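PDB 1VPK: DNA polymerase III, beta subunit from Thermotoga maritima, which probably tethers DNA polymerases and other proteins to DNA as a ring-shaped, head-to-tail homodimeric sliding clamp, making them processive. Local coordinates for residues Asn167-Glu172 against Lys208-Val213; Ala201-Ser206 against Val227-Arg232; Ser144-Met149 against Asn215-Thr220. All blocks are in the same frame, centred on the assembly; numbering follows the deposited sequence.

Contact 1: residues Asn167-Glu172 against Lys208-Val213; sequences NGVFWE and KSMKEV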
loop_
_atom_site.group_PDB
_atom_site.type_symbol
_atom_site.label_atom_id
_atom_site.label_comp_id
_atom_site.label_asym_id
_atom_site.label_seq_id
_atom_site.Cartn_x
_atom_site.Cartn_y
_atom_site.Cartn_z
ATOM N N ASN A 167 -0.733 -23.384 -12.909
ATOM C CA ASN A 167 0.185 -22.334 -12.510
ATOM C C ASN A 167 0.832 -21.711 -13.765
ATOM O O ASN A 167 2.041 -21.867 -14.028
ATOM C CB ASN A 167 1.261 -22.924 -11.578
ATOM C CG ASN A 167 2.230 -21.862 -11.034
ATOM O OD1 ASN A 167 3.424 -21.999 -11.169
ATOM N ND2 ASN A 167 1.681 -20.779 -10.436
ATOM N N GLY A 168 0.003 -21.037 -14.556
ATOM C CA GLY A 168 0.445 -20.528 -15.838
ATOM C C GLY A 168 -0.695 -20.119 -16.732
ATOM O O GLY A 168 -1.870 -20.089 -16.319
ATOM N N VAL A 169 -0.334 -19.780 -17.964
ATOM C CA VAL A 169 -1.281 -19.373 -18.975
ATOM C C VAL A 169 -1.065 -20.247 -20.197
ATOM O O VAL A 169 0.064 -20.475 -20.635
ATOM C CB VAL A 169 -1.111 -17.903 -19.400
ATOM C CG1 VAL A 169 -2.162 -17.514 -20.498
ATOM C CG2 VAL A 169 -1.201 -16.962 -18.207
ATOM N N PHE A 170 -2.184 -20.719 -20.723
ATOM C CA PHE A 170 -2.211 -21.629 -21.851
ATOM C C PHE A 170 -2.412 -20.816 -23.115
ATOM O O PHE A 170 -3.316 -19.972 -23.195
ATOM C CB PHE A 170 -3.331 -22.675 -21.633
ATOM C CG PHE A 170 -3.290 -23.837 -22.605
ATOM C CD1 PHE A 170 -2.183 -24.676 -22.676
ATOM C CD2 PHE A 170 -4.384 -24.108 -23.425
ATOM C CE1 PHE A 170 -2.162 -25.733 -23.565
ATOM C CE2 PHE A 170 -4.353 -25.176 -24.330
ATOM C CZ PHE A 170 -3.253 -25.979 -24.387
ATOM N N TRP A 171 -1.576 -21.082 -24.111
ATOM C CA TRP A 171 -1.639 -20.400 -25.389
ATOM C C TRP A 171 -2.159 -21.370 -26.432
ATOM O O TRP A 171 -1.608 -22.451 -26.567
ATOM C CB TRP A 171 -0.247 -19.931 -25.825
ATOM C CG TRP A 171 0.427 -18.940 -24.934
ATOM C CD1 TRP A 171 0.628 -19.042 -23.593
ATOM C CD2 TRP A 171 1.077 -17.729 -25.349
ATOM N NE1 TRP A 171 1.316 -17.926 -23.128
ATOM C CE2 TRP A 171 1.597 -17.109 -24.194
ATOM C CE3 TRP A 171 1.256 -17.100 -26.588
ATOM C CZ2 TRP A 171 2.304 -15.897 -24.248
ATOM C CZ3 TRP A 171 1.900 -15.878 -26.631
ATOM C CH2 TRP A 171 2.439 -15.300 -25.468
ATOM N N GLU A 172 -3.184 -20.955 -27.197
ATOM C CA GLU A 172 -3.670 -21.703 -28.343
ATOM C C GLU A 172 -3.630 -20.861 -29.590
ATOM O O GLU A 172 -4.288 -19.797 -29.675
ATOM C CB GLU A 172 -5.113 -22.135 -28.147
ATOM C CG GLU A 172 -5.301 -23.166 -27.073
ATOM C CD GLU A 172 -6.780 -23.471 -26.888
ATOM O OE1 GLU A 172 -7.479 -23.688 -27.881
ATOM O OE2 GLU A 172 -7.247 -23.446 -25.747
ATOM N N LYS A 208 5.375 -17.740 -13.500
ATOM C CA LYS A 208 6.619 -16.978 -13.413
ATOM C C LYS A 208 7.115 -16.519 -14.813
ATOM O O LYS A 208 7.519 -15.377 -14.980
ATOM C CB LYS A 208 7.708 -17.724 -12.636
ATOM C CG LYS A 208 9.007 -16.892 -12.582
ATOM C CD LYS A 208 9.679 -16.751 -11.258
ATOM C CE LYS A 208 11.048 -16.045 -11.426
ATOM N NZ LYS A 208 12.105 -16.767 -10.763
ATOM N N SER A 209 7.010 -17.389 -15.816
ATOM C CA SER A 209 7.405 -17.047 -17.168
ATOM C C SER A 209 6.522 -15.926 -17.713
ATOM O O SER A 209 7.008 -14.974 -18.298
ATOM C CB SER A 209 7.338 -18.261 -18.088
ATOM O OG SER A 209 8.399 -19.161 -17.863
ATOM N N MET A 210 5.229 -16.035 -17.450
ATOM C CA MET A 210 4.230 -15.064 -17.887
ATOM C C MET A 210 4.325 -13.679 -17.299
ATOM O O MET A 210 4.047 -12.701 -17.996
ATOM C CB MET A 210 2.829 -15.658 -17.666
ATOM C CG MET A 210 2.541 -16.808 -18.620
ATOM S SD MET A 210 2.626 -16.358 -20.358
ATOM C CE MET A 210 1.337 -15.107 -20.572
ATOM N N LYS A 211 4.761 -13.595 -16.041
ATOM C CA LYS A 211 5.079 -12.333 -15.403
ATOM C C LYS A 211 6.303 -11.644 -16.039
ATOM O O LYS A 211 6.388 -10.399 -16.118
ATOM C CB LYS A 211 5.272 -12.561 -13.905
ATOM C CG LYS A 211 3.919 -12.892 -13.206
ATOM C CD LYS A 211 4.060 -13.015 -11.688
ATOM C CE LYS A 211 2.780 -13.567 -10.920
ATOM N NZ LYS A 211 3.239 -14.328 -9.654
ATOM N N GLU A 212 7.235 -12.443 -16.536
ATOM C CA GLU A 212 8.337 -11.874 -17.282
ATOM C C GLU A 212 7.807 -11.408 -18.647
ATOM O O GLU A 212 8.197 -10.357 -19.110
ATOM C CB GLU A 212 9.525 -12.853 -17.399
ATOM C CG GLU A 212 10.659 -12.356 -18.278
ATOM C CD GLU A 212 11.244 -10.985 -17.915
ATOM O OE1 GLU A 212 11.089 -10.436 -16.795
ATOM O OE2 GLU A 212 11.962 -10.458 -18.770
ATOM N N VAL A 213 6.913 -12.165 -19.268
ATOM C CA VAL A 213 6.324 -11.749 -20.556
ATOM C C VAL A 213 5.693 -10.366 -20.396
ATOM O O VAL A 213 5.995 -9.440 -21.179
ATOM C CB VAL A 213 5.305 -12.798 -21.089
ATOM C CG1 VAL A 213 4.488 -12.256 -22.243
ATOM C CG2 VAL A 213 6.056 -14.038 -21.560
HETATM O O HOH W 1 5.316 -20.373 -11.952
#
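One ordered water ties Asn-167 to Lys-208: it donates to Asn-167 OD1 at 2.6 Å and accepts from the backbone N of Lys-208 at 3.1 Å, in the first turn of helix 207-218. Asn-167 ND2 is bonded to Ala-158 O, so both ends of the amide are used and its rotation is fixed. Further along the strand, the indole N-H of Trp-171 points at sulfur. Trp-171 NE1 meets Met-210 SD at 3.4 Å with an N-H...S angle of 153°, a weak hydrogen bond, and the sulfur sits at the ring's edge in its plane, making this a Met-aromatic contact. The Met-210 chain folds at both chi2 (-59°) and chi3 (-62°), which tucks the methyl back beside the indole; Met-210 CE lies 3.9 Å from Trp-171 CZ2. Nearer the backbone, Met-210 CG rests 3.8 Å from Val-169 CG2, the two side chains crossing at about a right angle. Phe-203 stacks on the Trp-171 ring, and Leu-205 touches both Trp-171 and Met-210. In this buried setting the indole N-H is given a soft, feeble acceptor, so strand and helix are probably held more by apolar fit than by polar bonds, with one water bridging them near the start of the helix.

Contact 2: residues Ala201-Ser206 against Val227-Arg232; sequences ASFLLS and VRYDGR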
loop_
_atom_site.group_PDB
_atom_site.type_symbol
_atom_site.label_atom_id
_atom_site.label_comp_id
_atom_site.label_asym_id
_atom_site.label_seq_id
_atom_site.Cartn_x
_atom_site.Cartn_y
_atom_site.Cartn_z
ATOM N N ALA A 201 -0.906 -24.562 -33.011
ATOM C CA ALA A 201 -0.004 -24.904 -31.918
ATOM C C ALA A 201 -0.634 -24.560 -30.600
ATOM O O ALA A 201 -1.518 -23.700 -30.530
ATOM C CB ALA A 201 1.331 -24.164 -32.066
ATOM N N SER A 202 -0.170 -25.217 -29.539
ATOM C CA SER A 202 -0.546 -24.842 -28.167
ATOM C C SER A 202 0.548 -25.262 -27.180
ATOM O O SER A 202 1.323 -26.181 -27.459
ATOM C CB SER A 202 -1.904 -25.461 -27.792
ATOM O OG SER A 202 -1.758 -26.855 -27.620
ATOM N N PHE A 203 0.630 -24.539 -26.054
ATOM C CA PHE A 203 1.626 -24.771 -25.030
ATOM C C PHE A 203 1.220 -24.044 -23.730
ATOM O O PHE A 203 0.485 -23.062 -23.750
ATOM C CB PHE A 203 2.996 -24.286 -25.501
ATOM C CG PHE A 203 3.008 -22.874 -26.065
ATOM C CD1 PHE A 203 3.157 -21.765 -25.217
ATOM C CD2 PHE A 203 2.904 -22.668 -27.454
ATOM C CE1 PHE A 203 3.173 -20.478 -25.727
ATOM C CE2 PHE A 203 2.940 -21.382 -27.982
ATOM C CZ PHE A 203 3.057 -20.287 -27.133
ATOM N N LEU A 204 1.741 -24.529 -22.610
ATOM C CA LEU A 204 1.540 -23.897 -21.316
ATOM C C LEU A 204 2.847 -23.216 -20.887
ATOM O O LEU A 204 3.904 -23.828 -20.907
ATOM C CB LEU A 204 1.152 -24.962 -20.312
ATOM C CG LEU A 204 0.878 -24.551 -18.867
ATOM C CD1 LEU A 204 -0.255 -23.607 -18.711
ATOM C CD2 LEU A 204 0.668 -25.792 -18.011
ATOM N N LEU A 205 2.773 -21.934 -20.565
ATOM C CA LEU A 205 3.893 -21.253 -19.930
ATOM C C LEU A 205 3.530 -20.999 -18.469
ATOM O O LEU A 205 2.358 -20.682 -18.141
ATOM C CB LEU A 205 4.214 -19.941 -20.654
ATOM C CG LEU A 205 4.659 -20.021 -22.130
ATOM C CD1 LEU A 205 4.853 -18.625 -22.667
ATOM C CD2 LEU A 205 5.930 -20.889 -22.345
ATOM N N SER A 206 4.523 -21.154 -17.599
ATOM C CA SER A 206 4.369 -21.017 -16.141
ATOM C C SER A 206 3.978 -19.594 -15.786
ATOM O O SER A 206 4.199 -18.652 -16.571
ATOM C CB SER A 206 5.664 -21.391 -15.382
ATOM O OG SER A 206 6.647 -20.330 -15.427
ATOM N N VAL A 227 7.131 -14.122 -31.540
ATOM C CA VAL A 227 7.007 -15.320 -30.704
ATOM C C VAL A 227 7.382 -16.505 -31.551
ATOM O O VAL A 227 6.912 -16.606 -32.659
ATOM C CB VAL A 227 5.569 -15.520 -30.244
ATOM C CG1 VAL A 227 5.398 -16.860 -29.502
ATOM C CG2 VAL A 227 5.121 -14.295 -29.373
ATOM N N ARG A 228 8.206 -17.390 -31.034
ATOM C CA ARG A 228 8.572 -18.645 -31.721
ATOM C C ARG A 228 8.505 -19.823 -30.761
ATOM O O ARG A 228 8.994 -19.749 -29.612
ATOM C CB ARG A 228 9.978 -18.580 -32.319
ATOM C CG ARG A 228 10.308 -19.770 -33.270
ATOM C CD ARG A 228 11.634 -19.541 -34.030
ATOM N NE ARG A 228 12.750 -19.346 -33.107
ATOM C CZ ARG A 228 13.254 -18.166 -32.729
ATOM N NH1 ARG A 228 12.743 -17.014 -33.169
ATOM N NH2 ARG A 228 14.264 -18.129 -31.853
ATOM N N TYR A 229 7.915 -20.907 -31.231
ATOM C CA TYR A 229 7.739 -22.092 -30.433
ATOM C C TYR A 229 8.364 -23.264 -31.152
ATOM O O TYR A 229 8.044 -23.506 -32.328
ATOM C CB TYR A 229 6.244 -22.319 -30.221
ATOM C CG TYR A 229 5.850 -23.655 -29.598
ATOM C CD1 TYR A 229 6.335 -24.032 -28.386
ATOM C CD2 TYR A 229 4.937 -24.515 -30.232
ATOM C CE1 TYR A 229 5.985 -25.251 -27.800
ATOM C CE2 TYR A 229 4.554 -25.751 -29.631
ATOM C CZ TYR A 229 5.090 -26.087 -28.402
ATOM O OH TYR A 229 4.782 -27.276 -27.759
ATOM N N ASP A 230 9.242 -24.002 -30.466
ATOM C CA ASP A 230 9.937 -25.148 -31.116
ATOM C C ASP A 230 9.543 -26.531 -30.602
ATOM O O ASP A 230 10.172 -27.526 -30.959
ATOM C CB ASP A 230 11.477 -24.974 -31.103
ATOM C CG ASP A 230 12.082 -25.008 -29.709
ATOM O OD1 ASP A 230 11.392 -25.417 -28.742
ATOM O OD2 ASP A 230 13.259 -24.576 -29.585
ATOM N N GLY A 231 8.484 -26.604 -29.811
ATOM C CA GLY A 231 8.062 -27.875 -29.208
ATOM C C GLY A 231 8.529 -28.005 -27.772
ATOM O O GLY A 231 7.977 -28.778 -27.011
ATOM N N ARG A 232 9.580 -27.273 -27.400
ATOM C CA ARG A 232 10.114 -27.350 -26.041
ATOM C C ARG A 232 10.252 -26.009 -25.384
ATOM O O ARG A 232 10.098 -25.919 -24.177
ATOM C CB ARG A 232 11.482 -28.062 -26.012
ATOM C CG ARG A 232 11.425 -29.506 -26.474
ATOM C CD ARG A 232 12.188 -29.729 -27.799
#
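A chi1 of 50° holds Phe-203 CG between its own backbone N and carbonyl carbon, while Tyr-229 swings CG to the far side from its N (chi1 170°), and the two rings meet from strands of two different sheets. Their planes are 35° apart and their centroids 4.8 Å, an oblique pair. Phe-203 CD2 does the touching: it stands over the centre of one Tyr-229 face, 3.8 Å from Tyr-229 CG, and Phe-203 CB reaches the same ring at Tyr-229 CE1, 3.9 Å away. Ala-201 CB adds a contact of 4.1 Å to Tyr-229 CD2. Over the opposite face lies the backbone N of Gly-231, so the phenol is clasped between Phe-203 and its own turn. That turn is an Asx turn, Asp-230 OD1 accepting from Arg-232 N at 2.9 Å. A serine in place of Tyr-229 would probably open a gap between Phe-203 and Gly-231 and leave the Phe-203 ring freer to turn. Val-234 also touches both aromatic side chains. Strands 201-206 and 224-229 run nearly perpendicular, and the pair lies between two sheets, each of which also takes strands from a neighbouring domain, consistent with the two-sheet build of a sliding clamp.

Contact 3: residues Ser144-Met149 against Asn215-Thr220; sequences SLLEEM and NVLDNT
Helices 143-153 and 207-218 come close here, the CA atoms of Glu-147 and Leu-217 standing 5.9 Å apart. Leu-217 takes advantage of that short spacing. With CG opposite its carbonyl carbon (chi1 -60°) it reaches over to the neighbouring helix, where Leu-217 CD1 settles 3.7 Å from the backbone N of Glu-147 and 3.9 Å from Leu-146 CG. Leu-146 meets it at about a right angle, and its CD2 also touches both methyls of Leu-217. The Leu-217 side chain thus packs against the backbone of one residue and the side chain of the one before it. Toward solvent the character changes. The bent chain of Glu-147 brings Glu-147 OE2 to 3.0 Å from Asp-218 OD1, two acceptors that make no hydrogen bond as placed, with the carboxylate planes 58° apart. Two like charges so near would be expected to repel, and their closeness may raise the proton affinity of one of the pair. Where helix 207-218 gives way to loop, Asn-219 ND2 bonds back to Asn-215 O. Around these two helices, Leu-146 and Met-149 rest on Leu-178 of strand 177-183, so helix 143-153 lies against the sheet that also contains strand 168-174. Across the way, Asn-215 ND2 bonds to Thr-27 O and Asn-219 touches Thr-27 and Ile-28, which sets helix 207-218 beside helix 19-29.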
loop_
_atom_site.group_PDB
_atom_site.type_symbol
_atom_site.label_atom_id
_atom_site.label_comp_id
_atom_site.label_asym_id
_atom_site.label_seq_id
_atom_site.Cartn_x
_atom_site.Cartn_y
_atom_site.Cartn_z
ATOM N N SER A 144 0.932 -3.977 -27.753
ATOM C CA SER A 144 -0.172 -3.496 -26.917
ATOM C C SER A 144 -1.325 -4.507 -26.858
ATOM O O SER A 144 -1.929 -4.701 -25.818
ATOM C CB SER A 144 -0.720 -2.173 -27.478
ATOM O OG SER A 144 0.344 -1.329 -27.925
ATOM N N LEU A 145 -1.636 -5.133 -27.984
ATOM C CA LEU A 145 -2.681 -6.155 -28.017
ATOM C C LEU A 145 -2.344 -7.338 -27.128
ATOM O O LEU A 145 -3.165 -7.825 -26.367
ATOM C CB LEU A 145 -2.843 -6.670 -29.444
ATOM C CG LEU A 145 -4.036 -7.595 -29.699
ATOM C CD1 LEU A 145 -5.316 -6.816 -29.467
ATOM C CD2 LEU A 145 -3.998 -8.075 -31.136
ATOM N N LEU A 146 -1.132 -7.844 -27.265
ATOM C CA LEU A 146 -0.725 -8.998 -26.463
ATOM C C LEU A 146 -0.671 -8.642 -24.972
ATOM O O LEU A 146 -1.086 -9.425 -24.148
ATOM C CB LEU A 146 0.606 -9.538 -26.936
ATOM C CG LEU A 146 1.092 -10.795 -26.198
ATOM C CD1 LEU A 146 0.138 -11.959 -26.387
ATOM C CD2 LEU A 146 2.520 -11.143 -26.670
ATOM N N GLU A 147 -0.192 -7.444 -24.645
ATOM C CA GLU A 147 -0.189 -6.965 -23.259
ATOM C C GLU A 147 -1.562 -7.015 -22.640
ATOM O O GLU A 147 -1.740 -7.535 -21.550
ATOM C CB GLU A 147 0.318 -5.521 -23.159
ATOM C CG GLU A 147 0.664 -5.108 -21.725
ATOM C CD GLU A 147 -0.478 -4.402 -20.946
ATOM O OE1 GLU A 147 -1.451 -3.889 -21.558
ATOM O OE2 GLU A 147 -0.386 -4.317 -19.688
ATOM N N GLU A 148 -2.528 -6.443 -23.362
ATOM C CA GLU A 148 -3.942 -6.445 -22.977
ATOM C C GLU A 148 -4.522 -7.845 -22.785
ATOM O O GLU A 148 -5.195 -8.121 -21.784
ATOM C CB GLU A 148 -4.746 -5.638 -24.012
ATOM C CG GLU A 148 -6.254 -5.781 -23.941
ATOM C CD GLU A 148 -6.985 -4.831 -24.941
ATOM O OE1 GLU A 148 -6.332 -4.376 -25.926
ATOM O OE2 GLU A 148 -8.195 -4.538 -24.722
ATOM N N MET A 149 -4.255 -8.734 -23.728
ATOM C CA MET A 149 -4.706 -10.090 -23.601
ATOM C C MET A 149 -4.119 -10.732 -22.344
ATOM O O MET A 149 -4.838 -11.399 -21.611
ATOM C CB MET A 149 -4.305 -10.904 -24.822
ATOM C CG MET A 149 -4.931 -10.429 -26.163
ATOM S SD MET A 149 -4.481 -11.528 -27.506
ATOM C CE MET A 149 -5.381 -12.978 -27.010
ATOM N N ASN A 215 6.293 -8.182 -18.092
ATOM C CA ASN A 215 7.341 -7.215 -17.770
ATOM C C ASN A 215 7.987 -6.686 -19.053
ATOM O O ASN A 215 8.233 -5.481 -19.219
ATOM C CB ASN A 215 8.394 -7.904 -16.892
ATOM C CG ASN A 215 9.415 -6.957 -16.371
ATOM O OD1 ASN A 215 9.080 -5.909 -15.825
ATOM N ND2 ASN A 215 10.680 -7.324 -16.507
ATOM N N VAL A 216 8.260 -7.611 -19.959
ATOM C CA VAL A 216 8.820 -7.274 -21.274
ATOM C C VAL A 216 7.891 -6.298 -22.052
ATOM O O VAL A 216 8.310 -5.189 -22.476
ATOM C CB VAL A 216 9.072 -8.571 -22.110
ATOM C CG1 VAL A 216 9.413 -8.235 -23.544
ATOM C CG2 VAL A 216 10.211 -9.325 -21.519
ATOM N N LEU A 217 6.634 -6.685 -22.135
ATOM C CA LEU A 217 5.618 -5.928 -22.882
ATOM C C LEU A 217 5.386 -4.554 -22.277
ATOM O O LEU A 217 5.221 -3.567 -23.012
ATOM C CB LEU A 217 4.312 -6.712 -22.938
ATOM C CG LEU A 217 4.343 -8.080 -23.608
ATOM C CD1 LEU A 217 3.048 -8.820 -23.410
ATOM C CD2 LEU A 217 4.677 -7.999 -25.103
ATOM N N ASP A 218 5.357 -4.478 -20.944
ATOM C CA ASP A 218 5.178 -3.205 -20.266
ATOM C C ASP A 218 6.389 -2.323 -20.427
ATOM O O ASP A 218 6.259 -1.131 -20.209
ATOM C CB ASP A 218 4.817 -3.359 -18.769
ATOM C CG ASP A 218 3.421 -4.031 -18.543
ATOM O OD1 ASP A 218 2.535 -3.975 -19.442
ATOM O OD2 ASP A 218 3.215 -4.630 -17.452
ATOM N N ASN A 219 7.537 -2.864 -20.847
ATOM C CA ASN A 219 8.756 -2.070 -20.970
ATOM C C ASN A 219 9.386 -2.013 -22.338
ATOM O O ASN A 219 10.540 -1.648 -22.468
ATOM C CB ASN A 219 9.793 -2.547 -19.934
ATOM C CG ASN A 219 9.374 -2.237 -18.555
ATOM O OD1 ASN A 219 9.573 -1.147 -18.084
ATOM N ND2 ASN A 219 8.750 -3.168 -17.913
ATOM N N THR A 220 8.644 -2.349 -23.375
ATOM C CA THR A 220 9.119 -2.091 -24.731
ATOM C C THR A 220 8.268 -1.000 -25.413
ATOM O O THR A 220 7.059 -0.913 -25.224
ATOM C CB THR A 220 9.213 -3.381 -25.603
ATOM O OG1 THR A 220 9.706 -3.038 -26.905
ATOM C CG2 THR A 220 7.903 -4.021 -25.774
#

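All three contacts belong to the central domain, and helix 207-218 links them. Contacts 1 and 3 use it directly, their centres about 13 Å apart; contact 2 joins the strands that precede and follow it in the chain. Contacts 1 and 2, centres about 10 Å apart, both reach one sheet, in which strands 168-174 and 201-206 are neighbours, while strand 224-229 lies in another. Contacts 2 and 3 are about 18 Å apart between centres and do not touch. In sequence, helix 143-153 comes first, then strand 168-174, strand 201-206, helix 207-218 and strand 224-229. Together they join two helices and two sheets around the central domain, the sheets continuing into the N-terminal and C-terminal domains.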